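Local coordinates for protein tryptophan--tRNA ligase (Campylobacter jejuni subsp. jejuni, PDB 3TZL) that catalyses the ATP-dependent attachment of tryptophan to its cognate tRNA, as a homodimeric class I aminoacyl-tRNA synthetase, at residues G19-G23 with A24-M28; V129-A132 with A133-L137; V143-G146 with K147-Q151; I150-V153 with E154-R157. One frame throughout, in Å; residues are numbered along the deposited sequence.

Contact 1. Residues G19-G23 with A24-M28; sequences GNYFG and AIKQM. With ADP (adenosine-5'-diphosphate), chain I.
K26 lays its aliphatic chain against the ring of Y21. Its CB stands over one ring face, toward the rim, as a CH-pi contact 4.2 Å from the Y21 centroid. CG moves outward to lie 3.5 Å from Y21 OH, and CD and CE keep close to the same hydroxyl. A bend at chi4 (-66°) then turns NZ aside, toward a long, weak ion pair with D30. The five-residue spacing reflects a widened, pi-type stretch of helix 18-30: K26 N bonds to Y21 O at 2.9 Å, and N20 O accepts from both A24 N and I25 N, the second almost straight (168°). Q27 folds back at chi2, so that its NE2 gives F22 O a 2.7 Å hydrogen bond lying in the plane of the Q27 amide.

On the ligand side, N20 ND2 donates to ADP O1A at 3.0 Å and to ADP O4' at 3.1 Å, while N20 OD1 is bonded to H17 N. G23 CA comes within 3.4 Å of ADP N3, an approach that depends on its lacking a side chain. Chemically, N20, in the predicted HIGH region, grips alpha-phosphate and ribose through one amide, G23 admits the adenine edge, and K26 on Y21 is aliphatic against aromatic.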
loop_
_atom_site.group_PDB
_atom_site.type_symbol
_atom_site.label_atom_id
_atom_site.label_comp_id
_atom_site.label_asym_id
_atom_site.label_seq_id
_atom_site.Cartn_x
_atom_site.Cartn_y
_atom_site.Cartn_z
ATOM N N GLY B 19 0.347 -5.957 34.030
ATOM C CA GLY B 19 1.449 -5.067 33.716
ATOM C C GLY B 19 1.110 -4.135 32.558
ATOM O O GLY B 19 1.415 -2.945 32.595
ATOM N N ASN B 20 0.482 -4.680 31.522
ATOM C CA ASN B 20 -0.034 -3.856 30.433
ATOM C C ASN B 20 -1.054 -2.870 30.968
ATOM O O ASN B 20 -1.093 -1.717 30.553
ATOM C CB ASN B 20 -0.682 -4.725 29.353
ATOM C CG ASN B 20 0.278 -5.736 28.772
ATOM O OD1 ASN B 20 0.059 -6.940 28.877
ATOM N ND2 ASN B 20 1.356 -5.251 28.154
ATOM N N TYR B 21 -1.877 -3.330 31.903
ATOM C CA TYR B 21 -2.935 -2.487 32.434
ATOM C C TYR B 21 -2.406 -1.326 33.251
ATOM O O TYR B 21 -2.663 -0.166 32.933
ATOM C CB TYR B 21 -3.929 -3.284 33.272
ATOM C CG TYR B 21 -5.028 -2.395 33.789
ATOM C CD1 TYR B 21 -5.922 -1.806 32.910
ATOM C CD2 TYR B 21 -5.150 -2.115 35.131
ATOM C CE1 TYR B 21 -6.915 -0.972 33.347
ATOM C CE2 TYR B 21 -6.157 -1.278 35.589
ATOM C CZ TYR B 21 -7.034 -0.710 34.682
ATOM O OH TYR B 21 -8.040 0.123 35.100
ATOM N N PHE B 22 -1.680 -1.634 34.318
ATOM C CA PHE B 22 -1.235 -0.588 35.229
ATOM C C PHE B 22 -0.046 0.170 34.665
ATOM O O PHE B 22 0.269 1.270 35.121
ATOM C CB PHE B 22 -0.905 -1.168 36.615
ATOM C CG PHE B 22 -2.119 -1.646 37.375
ATOM C CD1 PHE B 22 -3.000 -0.734 37.937
ATOM C CD2 PHE B 22 -2.385 -3.003 37.511
ATOM C CE1 PHE B 22 -4.133 -1.169 38.626
ATOM C CE2 PHE B 22 -3.506 -3.445 38.201
ATOM C CZ PHE B 22 -4.382 -2.527 38.757
ATOM N N GLY B 23 0.608 -0.421 33.670
ATOM C CA GLY B 23 1.761 0.197 33.038
ATOM C C GLY B 23 1.445 1.115 31.864
ATOM O O GLY B 23 2.197 2.051 31.596
ATOM N N ALA B 24 0.345 0.869 31.155
ATOM C CA ALA B 24 0.037 1.687 29.979
ATOM C C ALA B 24 -1.448 1.973 29.793
ATOM O O ALA B 24 -1.844 3.111 29.543
ATOM C CB ALA B 24 0.600 1.041 28.722
ATOM N N ILE B 25 -2.268 0.935 29.905
ATOM C CA ILE B 25 -3.670 1.050 29.519
ATOM C C ILE B 25 -4.483 1.973 30.421
ATOM O O ILE B 25 -5.245 2.795 29.913
ATOM C CB ILE B 25 -4.339 -0.319 29.413
ATOM C CG1 ILE B 25 -3.687 -1.111 28.287
ATOM C CG2 ILE B 25 -5.855 -0.159 29.198
ATOM C CD1 ILE B 25 -4.211 -2.507 28.154
ATOM N N LYS B 26 -4.302 1.871 31.722
ATOM C CA LYS B 26 -5.023 2.715 32.642
ATOM C C LYS B 26 -4.736 4.175 32.389
ATOM O O LYS B 26 -5.611 4.986 32.424
ATOM C CB LYS B 26 -4.679 2.370 34.076
ATOM C CG LYS B 26 -5.760 2.735 35.017
ATOM C CD LYS B 26 -5.362 2.635 36.468
ATOM C CE LYS B 26 -6.585 2.694 37.330
ATOM N NZ LYS B 26 -7.245 3.997 37.241
ATOM N N GLN B 27 -3.482 4.474 32.132
ATOM C CA GLN B 27 -3.039 5.833 31.860
ATOM C C GLN B 27 -3.740 6.354 30.614
ATOM O O GLN B 27 -4.178 7.507 30.550
ATOM C CB GLN B 27 -1.516 5.866 31.658
ATOM C CG GLN B 27 -0.684 5.633 32.938
ATOM C CD GLN B 27 -0.517 4.154 33.305
ATOM O OE1 GLN B 27 -1.033 3.257 32.630
ATOM N NE2 GLN B 27 0.213 3.900 34.386
HETATM N N MSE B 28 -3.849 5.477 29.626
HETATM C CA MSE B 28 -4.458 5.826 28.362
HETATM C C MSE B 28 -5.948 6.063 28.551
HETATM O O MSE B 28 -6.496 7.030 28.044
HETATM C CB MSE B 28 -4.207 4.713 27.348
HETATM C CG MSE B 28 -4.810 4.969 26.005
HETATM SE SE MSE B 28 -4.440 3.510 24.818
HETATM C CE MSE B 28 -2.735 2.931 25.619
HETATM P PB ADP I . 5.749 -8.069 27.369
HETATM O O1B ADP I . 5.005 -8.902 28.376
HETATM O O2B ADP I . 5.537 -8.509 25.941
HETATM O O3B ADP I . 7.200 -7.776 27.697
HETATM P PA ADP I . 4.447 -5.847 26.202
HETATM O O1A ADP I . 3.061 -6.360 25.902
HETATM O O2A ADP I . 5.486 -5.853 25.101
HETATM O O3A ADP I . 4.987 -6.662 27.495
HETATM O "O5'" ADP I . 4.315 -4.339 26.769
HETATM C "C5'" ADP I . 3.392 -3.414 26.193
HETATM C "C4'" ADP I . 3.290 -2.172 27.074
HETATM O "O4'" ADP I . 2.838 -2.513 28.388
HETATM C "C3'" ADP I . 4.636 -1.487 27.221
HETATM O "O3'" ADP I . 4.623 -0.273 26.467
HETATM C "C2'" ADP I . 4.800 -1.196 28.701
HETATM O "O2'" ADP I . 4.677 0.208 28.950
HETATM C "C1'" ADP I . 3.650 -1.900 29.395
HETATM N N9 ADP I . 4.166 -2.938 30.330
HETATM C C8 ADP I . 4.377 -4.241 30.040
HETATM N N7 ADP I . 4.845 -4.926 31.117
HETATM C C5 ADP I . 4.934 -4.044 32.129
HETATM C C6 ADP I . 5.354 -4.103 33.548
HETATM N N6 ADP I . 5.779 -5.271 34.094
HETATM N N1 ADP I . 5.298 -2.956 34.265
HETATM C C2 ADP I . 4.881 -1.793 33.720
HETATM N N3 ADP I . 4.485 -1.665 32.439
HETATM C C4 ADP I . 4.490 -2.738 31.610
#

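Contact 2. Residues V129-A132 with A133-L137; sequences VLMA and ADILL. With TRP (tryptophan), chain J.
M131 and I135, one turn apart on helix 122-137, meet through M131 CG and I135 CD1 at 3.9 Å, and together with D134 they line the pocket of the bound tryptophan. With CG anti to its backbone N (chi1 172°) and the rest of the chain extended, M131, a selenomethionine, runs across one face of the indole: CG lies near TRP NE1, the methyl CE sits above the six-membered ring, and SE is 3.5 Å from TRP N. D134 supplies the hydrogen bond to the indole. TRP NE1 donates to D134 OD2 over 3.0 Å, nearly straight at 170°, and the same oxygen is hydrogen-bonded to H45 NE2. D134 OD1 is bonded to Q82 NE2, so both carboxylate oxygens have partners, and the group's rotation is probably well fixed.

The tight part is where side chains fold back on the preceding turn. I135 CG1 rests 3.2 Å from M131 O, and L136 CG lies 3.1 Å from A132 O, alongside the regular backbone bonds, of which L136 N to A132 O is 2.9 Å. The looser part is the V129 and L130 end: L130 CG comes no nearer to D134 OD2 than 4.5 Å, and V129 turns away from the following turn. This looser end is still buried: V129 packs on H122 of the second subunit and L130 on W93 of the second subunit. Within the chain, helix 87-96 covers V129, L130 and D134, helix 43-46 meets L130 and M131, and helix 150-167 lies against A132 and L136.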
loop_
_atom_site.group_PDB
_atom_site.type_symbol
_atom_site.label_atom_id
_atom_site.label_comp_id
_atom_site.label_asym_id
_atom_site.label_seq_id
_atom_site.Cartn_x
_atom_site.Cartn_y
_atom_site.Cartn_z
ATOM N N VAL B 129 6.330 3.394 6.571
ATOM C CA VAL B 129 5.572 4.284 5.693
ATOM C C VAL B 129 4.067 4.184 5.979
ATOM O O VAL B 129 3.358 5.194 5.980
ATOM C CB VAL B 129 5.839 4.007 4.183
ATOM C CG1 VAL B 129 5.165 5.073 3.327
ATOM C CG2 VAL B 129 7.331 3.998 3.891
ATOM N N LEU B 130 3.581 2.969 6.233
ATOM C CA LEU B 130 2.164 2.790 6.490
ATOM C C LEU B 130 1.841 3.458 7.815
ATOM O O LEU B 130 0.828 4.160 7.953
ATOM C CB LEU B 130 1.787 1.305 6.520
ATOM C CG LEU B 130 0.335 1.001 6.947
ATOM C CD1 LEU B 130 -0.697 1.742 6.093
ATOM C CD2 LEU B 130 0.101 -0.486 6.884
HETATM N N MSE B 131 2.721 3.243 8.790
HETATM C CA MSE B 131 2.619 3.924 10.076
HETATM C C MSE B 131 2.658 5.448 9.919
HETATM O O MSE B 131 1.971 6.169 10.642
HETATM C CB MSE B 131 3.754 3.484 10.986
HETATM C CG MSE B 131 3.861 4.257 12.278
HETATM SE SE MSE B 131 4.874 3.193 13.597
HETATM C CE MSE B 131 4.780 4.409 15.131
ATOM N N ALA B 132 3.464 5.947 8.986
ATOM C CA ALA B 132 3.451 7.390 8.738
ATOM C C ALA B 132 2.094 7.815 8.172
ATOM O O ALA B 132 1.577 8.878 8.501
ATOM C CB ALA B 132 4.578 7.801 7.822
ATOM N N ALA B 133 1.505 6.970 7.339
ATOM C CA ALA B 133 0.178 7.264 6.835
ATOM C C ALA B 133 -0.841 7.315 7.989
ATOM O O ALA B 133 -1.671 8.226 8.044
ATOM C CB ALA B 133 -0.232 6.246 5.764
ATOM N N ASP B 134 -0.767 6.347 8.906
ATOM C CA ASP B 134 -1.642 6.326 10.082
ATOM C C ASP B 134 -1.589 7.656 10.802
ATOM O O ASP B 134 -2.610 8.242 11.113
ATOM C CB ASP B 134 -1.192 5.256 11.076
ATOM C CG ASP B 134 -1.396 3.843 10.559
ATOM O OD1 ASP B 134 -2.422 3.581 9.884
ATOM O OD2 ASP B 134 -0.520 2.994 10.836
ATOM N N ILE B 135 -0.377 8.117 11.072
ATOM C CA ILE B 135 -0.168 9.351 11.809
ATOM C C ILE B 135 -0.627 10.603 11.042
ATOM O O ILE B 135 -1.380 11.425 11.575
ATOM C CB ILE B 135 1.305 9.460 12.205
ATOM C CG1 ILE B 135 1.683 8.259 13.091
ATOM C CG2 ILE B 135 1.584 10.787 12.893
ATOM C CD1 ILE B 135 3.161 8.024 13.211
ATOM N N LEU B 136 -0.203 10.722 9.786
ATOM C CA LEU B 136 -0.413 11.947 9.002
ATOM C C LEU B 136 -1.841 12.130 8.520
ATOM O O LEU B 136 -2.310 13.257 8.389
ATOM C CB LEU B 136 0.528 11.992 7.788
ATOM C CG LEU B 136 2.024 11.950 8.088
ATOM C CD1 LEU B 136 2.883 12.053 6.827
ATOM C CD2 LEU B 136 2.391 13.033 9.070
ATOM N N LEU B 137 -2.506 11.026 8.204
ATOM C CA LEU B 137 -3.901 11.055 7.743
ATOM C C LEU B 137 -4.804 11.850 8.694
ATOM O O LEU B 137 -5.677 12.587 8.246
ATOM C CB LEU B 137 -4.439 9.626 7.557
ATOM C CG LEU B 137 -5.860 9.381 7.010
ATOM C CD1 LEU B 137 -6.107 10.036 5.636
ATOM C CD2 LEU B 137 -6.128 7.894 6.931
HETATM N N TRP J . 4.035 0.341 15.386
HETATM C CA TRP J . 3.213 0.414 16.598
HETATM C C TRP J . 3.584 -0.693 17.576
HETATM O O TRP J . 3.164 -0.687 18.739
HETATM C CB TRP J . 1.714 0.344 16.254
HETATM C CG TRP J . 1.289 1.460 15.347
HETATM C CD1 TRP J . 0.919 1.371 14.032
HETATM C CD2 TRP J . 1.242 2.844 15.690
HETATM N NE1 TRP J . 0.625 2.627 13.539
HETATM C CE2 TRP J . 0.824 3.549 14.538
HETATM C CE3 TRP J . 1.512 3.561 16.864
HETATM C CZ2 TRP J . 0.659 4.935 14.533
HETATM C CZ3 TRP J . 1.354 4.941 16.855
HETATM C CH2 TRP J . 0.925 5.610 15.699
HETATM O OXT TRP J . 4.317 -1.613 17.206
#

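Contact 3. Residues V143-G146 with K147-Q151; sequences VPVG and KDQIQ. With TRP (tryptophan), chain J.
The turn joining strand 142-144 to helix 150-167, within a beta-alpha-beta unit, is where V145 folds onto Q149 and I150. V145 CB meets Q149 CB at 3.5 Å. With V145 CG1 anti to the carbonyl carbon (chi1 -72°), CG2 falls between the backbone N and the carbonyl carbon and presses on I150 CD1 at 3.5 Å, tighter than ordinary carbon contact. I150 and V145 both continue onto A176 of the neighbouring strand 175-177. The chain turns back round G146 O, which points at Q149 N, although the modelled separation is too short to be trusted in detail.

Q149 then carries the turn into the tryptophan pocket. A bend at chi2 (-58°) swings its amide away from V145, and OE1 accepts from TRP N at 3.0 Å; this oxygen is also hydrogen-bonded to H152 ND1. The other end of the amide is tied as well: Q149 NE2 donates to D148 OD2 over 3.2 Å, reaching the anti side of the carboxylate about 26° out of its plane, while the acceptor lies almost in the Q149 amide plane. These bonds should limit flipping of the amide and keep its oxygen facing the ligand's ammonium. Earlier on the strand, V143 CG1 touches the far end of the indole, 3.5 Å from TRP CZ3. G146, K147 and D148 are predicted to contact ATP, consistent with the GXDQ signature of tryptophanyl-tRNA synthetases, which sits between the amino acid and nucleotide sites.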
loop_
_atom_site.group_PDB
_atom_site.type_symbol
_atom_site.label_atom_id
_atom_site.label_comp_id
_atom_site.label_asym_id
_atom_site.label_seq_id
_atom_site.Cartn_x
_atom_site.Cartn_y
_atom_site.Cartn_z
ATOM N N VAL B 143 2.241 11.501 19.259
ATOM C CA VAL B 143 2.167 10.056 19.132
ATOM C C VAL B 143 2.834 9.440 20.365
ATOM O O VAL B 143 4.060 9.479 20.490
ATOM C CB VAL B 143 2.864 9.570 17.834
ATOM C CG1 VAL B 143 2.663 8.086 17.624
ATOM C CG2 VAL B 143 2.347 10.332 16.618
ATOM N N PRO B 144 2.030 8.895 21.296
ATOM C CA PRO B 144 2.613 8.248 22.481
ATOM C C PRO B 144 3.216 6.905 22.107
ATOM O O PRO B 144 2.474 6.032 21.669
ATOM C CB PRO B 144 1.406 8.017 23.402
ATOM C CG PRO B 144 0.268 8.763 22.794
ATOM C CD PRO B 144 0.560 8.867 21.324
ATOM N N VAL B 145 4.523 6.757 22.293
ATOM C CA VAL B 145 5.266 5.600 21.876
ATOM C C VAL B 145 6.368 5.169 22.834
ATOM O O VAL B 145 6.865 5.937 23.607
ATOM C CB VAL B 145 5.984 5.892 20.604
ATOM C CG1 VAL B 145 5.040 5.970 19.484
ATOM C CG2 VAL B 145 6.705 7.153 20.740
ATOM N N GLY B 146 6.769 3.917 22.715
ATOM C CA GLY B 146 7.934 3.413 23.397
ATOM C C GLY B 146 9.196 3.770 22.644
ATOM O O GLY B 146 9.190 3.846 21.443
ATOM N N LYS B 147 10.281 3.991 23.359
ATOM C CA LYS B 147 11.549 4.313 22.742
ATOM C C LYS B 147 11.726 3.567 21.460
ATOM O O LYS B 147 12.263 4.076 20.532
ATOM C CB LYS B 147 12.691 3.944 23.676
ATOM C CG LYS B 147 12.763 4.778 24.922
ATOM C CD LYS B 147 14.115 4.643 25.619
ATOM C CE LYS B 147 13.957 4.246 27.076
ATOM N NZ LYS B 147 14.987 4.906 27.903
ATOM N N ASP B 148 11.307 2.323 21.470
ATOM C CA ASP B 148 11.121 1.490 20.312
ATOM C C ASP B 148 10.696 2.244 19.046
ATOM O O ASP B 148 11.227 2.022 17.979
ATOM C CB ASP B 148 9.981 0.540 20.661
ATOM C CG ASP B 148 10.280 -0.877 20.332
ATOM O OD1 ASP B 148 11.315 -1.372 20.780
ATOM O OD2 ASP B 148 9.477 -1.510 19.637
ATOM N N GLN B 149 9.720 3.121 19.191
ATOM C CA GLN B 149 8.987 3.673 18.081
ATOM C C GLN B 149 9.371 5.092 17.767
ATOM O O GLN B 149 8.810 5.689 16.897
ATOM C CB GLN B 149 7.486 3.620 18.371
ATOM C CG GLN B 149 6.900 2.246 18.579
ATOM C CD GLN B 149 7.112 1.330 17.403
ATOM O OE1 GLN B 149 6.573 1.534 16.324
ATOM N NE2 GLN B 149 7.888 0.315 17.607
ATOM N N ILE B 150 10.323 5.641 18.486
ATOM C CA ILE B 150 10.645 7.053 18.281
ATOM C C ILE B 150 11.112 7.326 16.861
ATOM O O ILE B 150 10.705 8.299 16.230
ATOM C CB ILE B 150 11.750 7.555 19.223
ATOM C CG1 ILE B 150 11.387 7.284 20.676
ATOM C CG2 ILE B 150 11.983 9.048 19.013
ATOM C CD1 ILE B 150 10.094 7.890 21.078
ATOM N N GLN B 151 11.982 6.463 16.363
ATOM C CA GLN B 151 12.515 6.635 15.024
ATOM C C GLN B 151 11.394 6.617 13.987
ATOM O O GLN B 151 11.407 7.381 13.029
ATOM C CB GLN B 151 13.552 5.556 14.733
ATOM C CG GLN B 151 14.376 5.818 13.488
ATOM C CD GLN B 151 15.249 4.637 13.135
ATOM O OE1 GLN B 151 14.911 3.492 13.435
ATOM N NE2 GLN B 151 16.377 4.906 12.501
HETATM N N TRP J . 4.035 0.341 15.386
HETATM C CA TRP J . 3.213 0.414 16.598
HETATM C C TRP J . 3.584 -0.693 17.576
HETATM O O TRP J . 3.164 -0.687 18.739
HETATM C CB TRP J . 1.714 0.344 16.254
HETATM C CG TRP J . 1.289 1.460 15.347
HETATM C CD1 TRP J . 0.919 1.371 14.032
HETATM C CD2 TRP J . 1.242 2.844 15.690
HETATM N NE1 TRP J . 0.625 2.627 13.539
HETATM C CE2 TRP J . 0.824 3.549 14.538
HETATM C CE3 TRP J . 1.512 3.561 16.864
HETATM C CZ2 TRP J . 0.659 4.935 14.533
HETATM C CZ3 TRP J . 1.354 4.941 16.855
HETATM C CH2 TRP J . 0.925 5.610 15.699
HETATM O OXT TRP J . 4.317 -1.613 17.206
#

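Contact 4. Residues I150-V153 with E154-R157; sequences IQHV and EIAR
I150 opens the first turn of helix 150-167, with its CG2 resting 3.9 Å from E154 OE2. E154 places its CG beside its own backbone N (chi1 -67°), which swings the extended chain back along the helix over I150 O, 3.5 Å from E154 CG. The same carbonyl accepts E154 N.

Q151 comes next. Its O takes I155 N at 2.9 Å, and its CG only grazes I155 CD1; its amide is bonded elsewhere, OE1 to H108 N and NE2 to R106 O. H152 turns away from the following turn, and its imidazole is met at the edge, near the ring plane, by I155 CD1, 4.4 Å from H152 CD2. Its NE2 is hydrogen-bonded to S109 OG, which should help hold the ring's rotation. V153 closes the segment, its side chain packed on A176, while V153 O accepts R157 N at 2.8 Å; R157 CB lies 3.4 Å from V153 O. R157 then runs out fully extended from CG to NE, ending in a weak bond from NH2 to P174 O.

Between these turns the side-chain contacts are sparse and loose, none a side-chain hydrogen bond or salt bridge, and the regular backbone bonds do most of the holding. The polar ends of Q151, H152 and R157 find partners outside these turns, and H152, through its ND1, is placed as a second-shell residue and may steady the Q149 amide that binds the substrate's amino group.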
loop_
_atom_site.group_PDB
_atom_site.type_symbol
_atom_site.label_atom_id
_atom_site.label_comp_id
_atom_site.label_asym_id
_atom_site.label_seq_id
_atom_site.Cartn_x
_atom_site.Cartn_y
_atom_site.Cartn_z
ATOM N N ILE B 150 10.323 5.641 18.486
ATOM C CA ILE B 150 10.645 7.053 18.281
ATOM C C ILE B 150 11.112 7.326 16.861
ATOM O O ILE B 150 10.705 8.299 16.230
ATOM C CB ILE B 150 11.750 7.555 19.223
ATOM C CG1 ILE B 150 11.387 7.284 20.676
ATOM C CG2 ILE B 150 11.983 9.048 19.013
ATOM C CD1 ILE B 150 10.094 7.890 21.078
ATOM N N GLN B 151 11.982 6.463 16.363
ATOM C CA GLN B 151 12.515 6.635 15.024
ATOM C C GLN B 151 11.394 6.617 13.987
ATOM O O GLN B 151 11.407 7.381 13.029
ATOM C CB GLN B 151 13.552 5.556 14.733
ATOM C CG GLN B 151 14.376 5.818 13.488
ATOM C CD GLN B 151 15.249 4.637 13.135
ATOM O OE1 GLN B 151 14.911 3.492 13.435
ATOM N NE2 GLN B 151 16.377 4.906 12.501
ATOM N N HIS B 152 10.404 5.761 14.187
ATOM C CA HIS B 152 9.278 5.716 13.261
ATOM C C HIS B 152 8.541 7.056 13.152
ATOM O O HIS B 152 8.165 7.471 12.058
ATOM C CB HIS B 152 8.323 4.593 13.641
ATOM C CG HIS B 152 8.911 3.234 13.450
ATOM N ND1 HIS B 152 8.517 2.142 14.188
ATOM C CD2 HIS B 152 9.870 2.793 12.606
ATOM C CE1 HIS B 152 9.207 1.084 13.804
ATOM N NE2 HIS B 152 10.031 1.451 12.842
ATOM N N VAL B 153 8.342 7.726 14.281
ATOM C CA VAL B 153 7.663 9.017 14.284
ATOM C C VAL B 153 8.511 10.076 13.572
ATOM O O VAL B 153 7.978 10.903 12.830
ATOM C CB VAL B 153 7.350 9.463 15.705
ATOM C CG1 VAL B 153 6.621 10.803 15.697
ATOM C CG2 VAL B 153 6.520 8.384 16.415
ATOM N N GLU B 154 9.827 10.030 13.791
ATOM C CA GLU B 154 10.767 10.885 13.077
ATOM C C GLU B 154 10.703 10.666 11.570
ATOM O O GLU B 154 10.748 11.620 10.777
ATOM C CB GLU B 154 12.192 10.641 13.580
ATOM C CG GLU B 154 12.426 11.075 15.019
ATOM C CD GLU B 154 13.826 10.752 15.502
ATOM O OE1 GLU B 154 14.550 10.026 14.791
ATOM O OE2 GLU B 154 14.202 11.223 16.597
ATOM N N ILE B 155 10.600 9.405 11.166
ATOM C CA ILE B 155 10.417 9.101 9.753
ATOM C C ILE B 155 9.129 9.749 9.232
ATOM O O ILE B 155 9.120 10.359 8.158
ATOM C CB ILE B 155 10.381 7.592 9.520
ATOM C CG1 ILE B 155 11.800 7.029 9.538
ATOM C CG2 ILE B 155 9.699 7.263 8.210
ATOM C CD1 ILE B 155 11.852 5.538 9.804
ATOM N N ALA B 156 8.050 9.642 10.007
ATOM C CA ALA B 156 6.779 10.206 9.576
ATOM C C ALA B 156 6.935 11.721 9.458
ATOM O O ALA B 156 6.417 12.360 8.540
ATOM C CB ALA B 156 5.688 9.848 10.539
ATOM N N ARG B 157 7.702 12.280 10.378
ATOM C CA ARG B 157 7.997 13.695 10.376
ATOM C C ARG B 157 8.804 14.127 9.140
ATOM O O ARG B 157 8.544 15.180 8.547
ATOM C CB ARG B 157 8.726 14.051 11.667
ATOM C CG ARG B 157 8.732 15.512 11.968
ATOM C CD ARG B 157 9.681 15.842 13.115
ATOM N NE ARG B 157 9.653 17.274 13.376
ATOM C CZ ARG B 157 8.789 17.856 14.203
ATOM N NH1 ARG B 157 8.817 19.174 14.385
ATOM N NH2 ARG B 157 7.897 17.113 14.851
#

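In the fold
Contact 2 is buried, while contacts 1, 3 and 4 are only partly so, each with a side facing solvent. Contacts 2 and 3 share the bound tryptophan: the helix gives a carboxylate to the indole, the turn an amide to the amino group, and M131 packs on Q149 between them. Contact 4 continues the helix that contact 3 starts, sharing I150 and Q151, and joins contact 2 helix to helix through A132 on A156 and M131 on H152. Contact 1 touches none of the others, lying about 7 Å (nearest atoms) from contact 3. It serves ADP with a helix start holding two glycines and widened in its turn, whereas contacts 2 and 4 are regular helix.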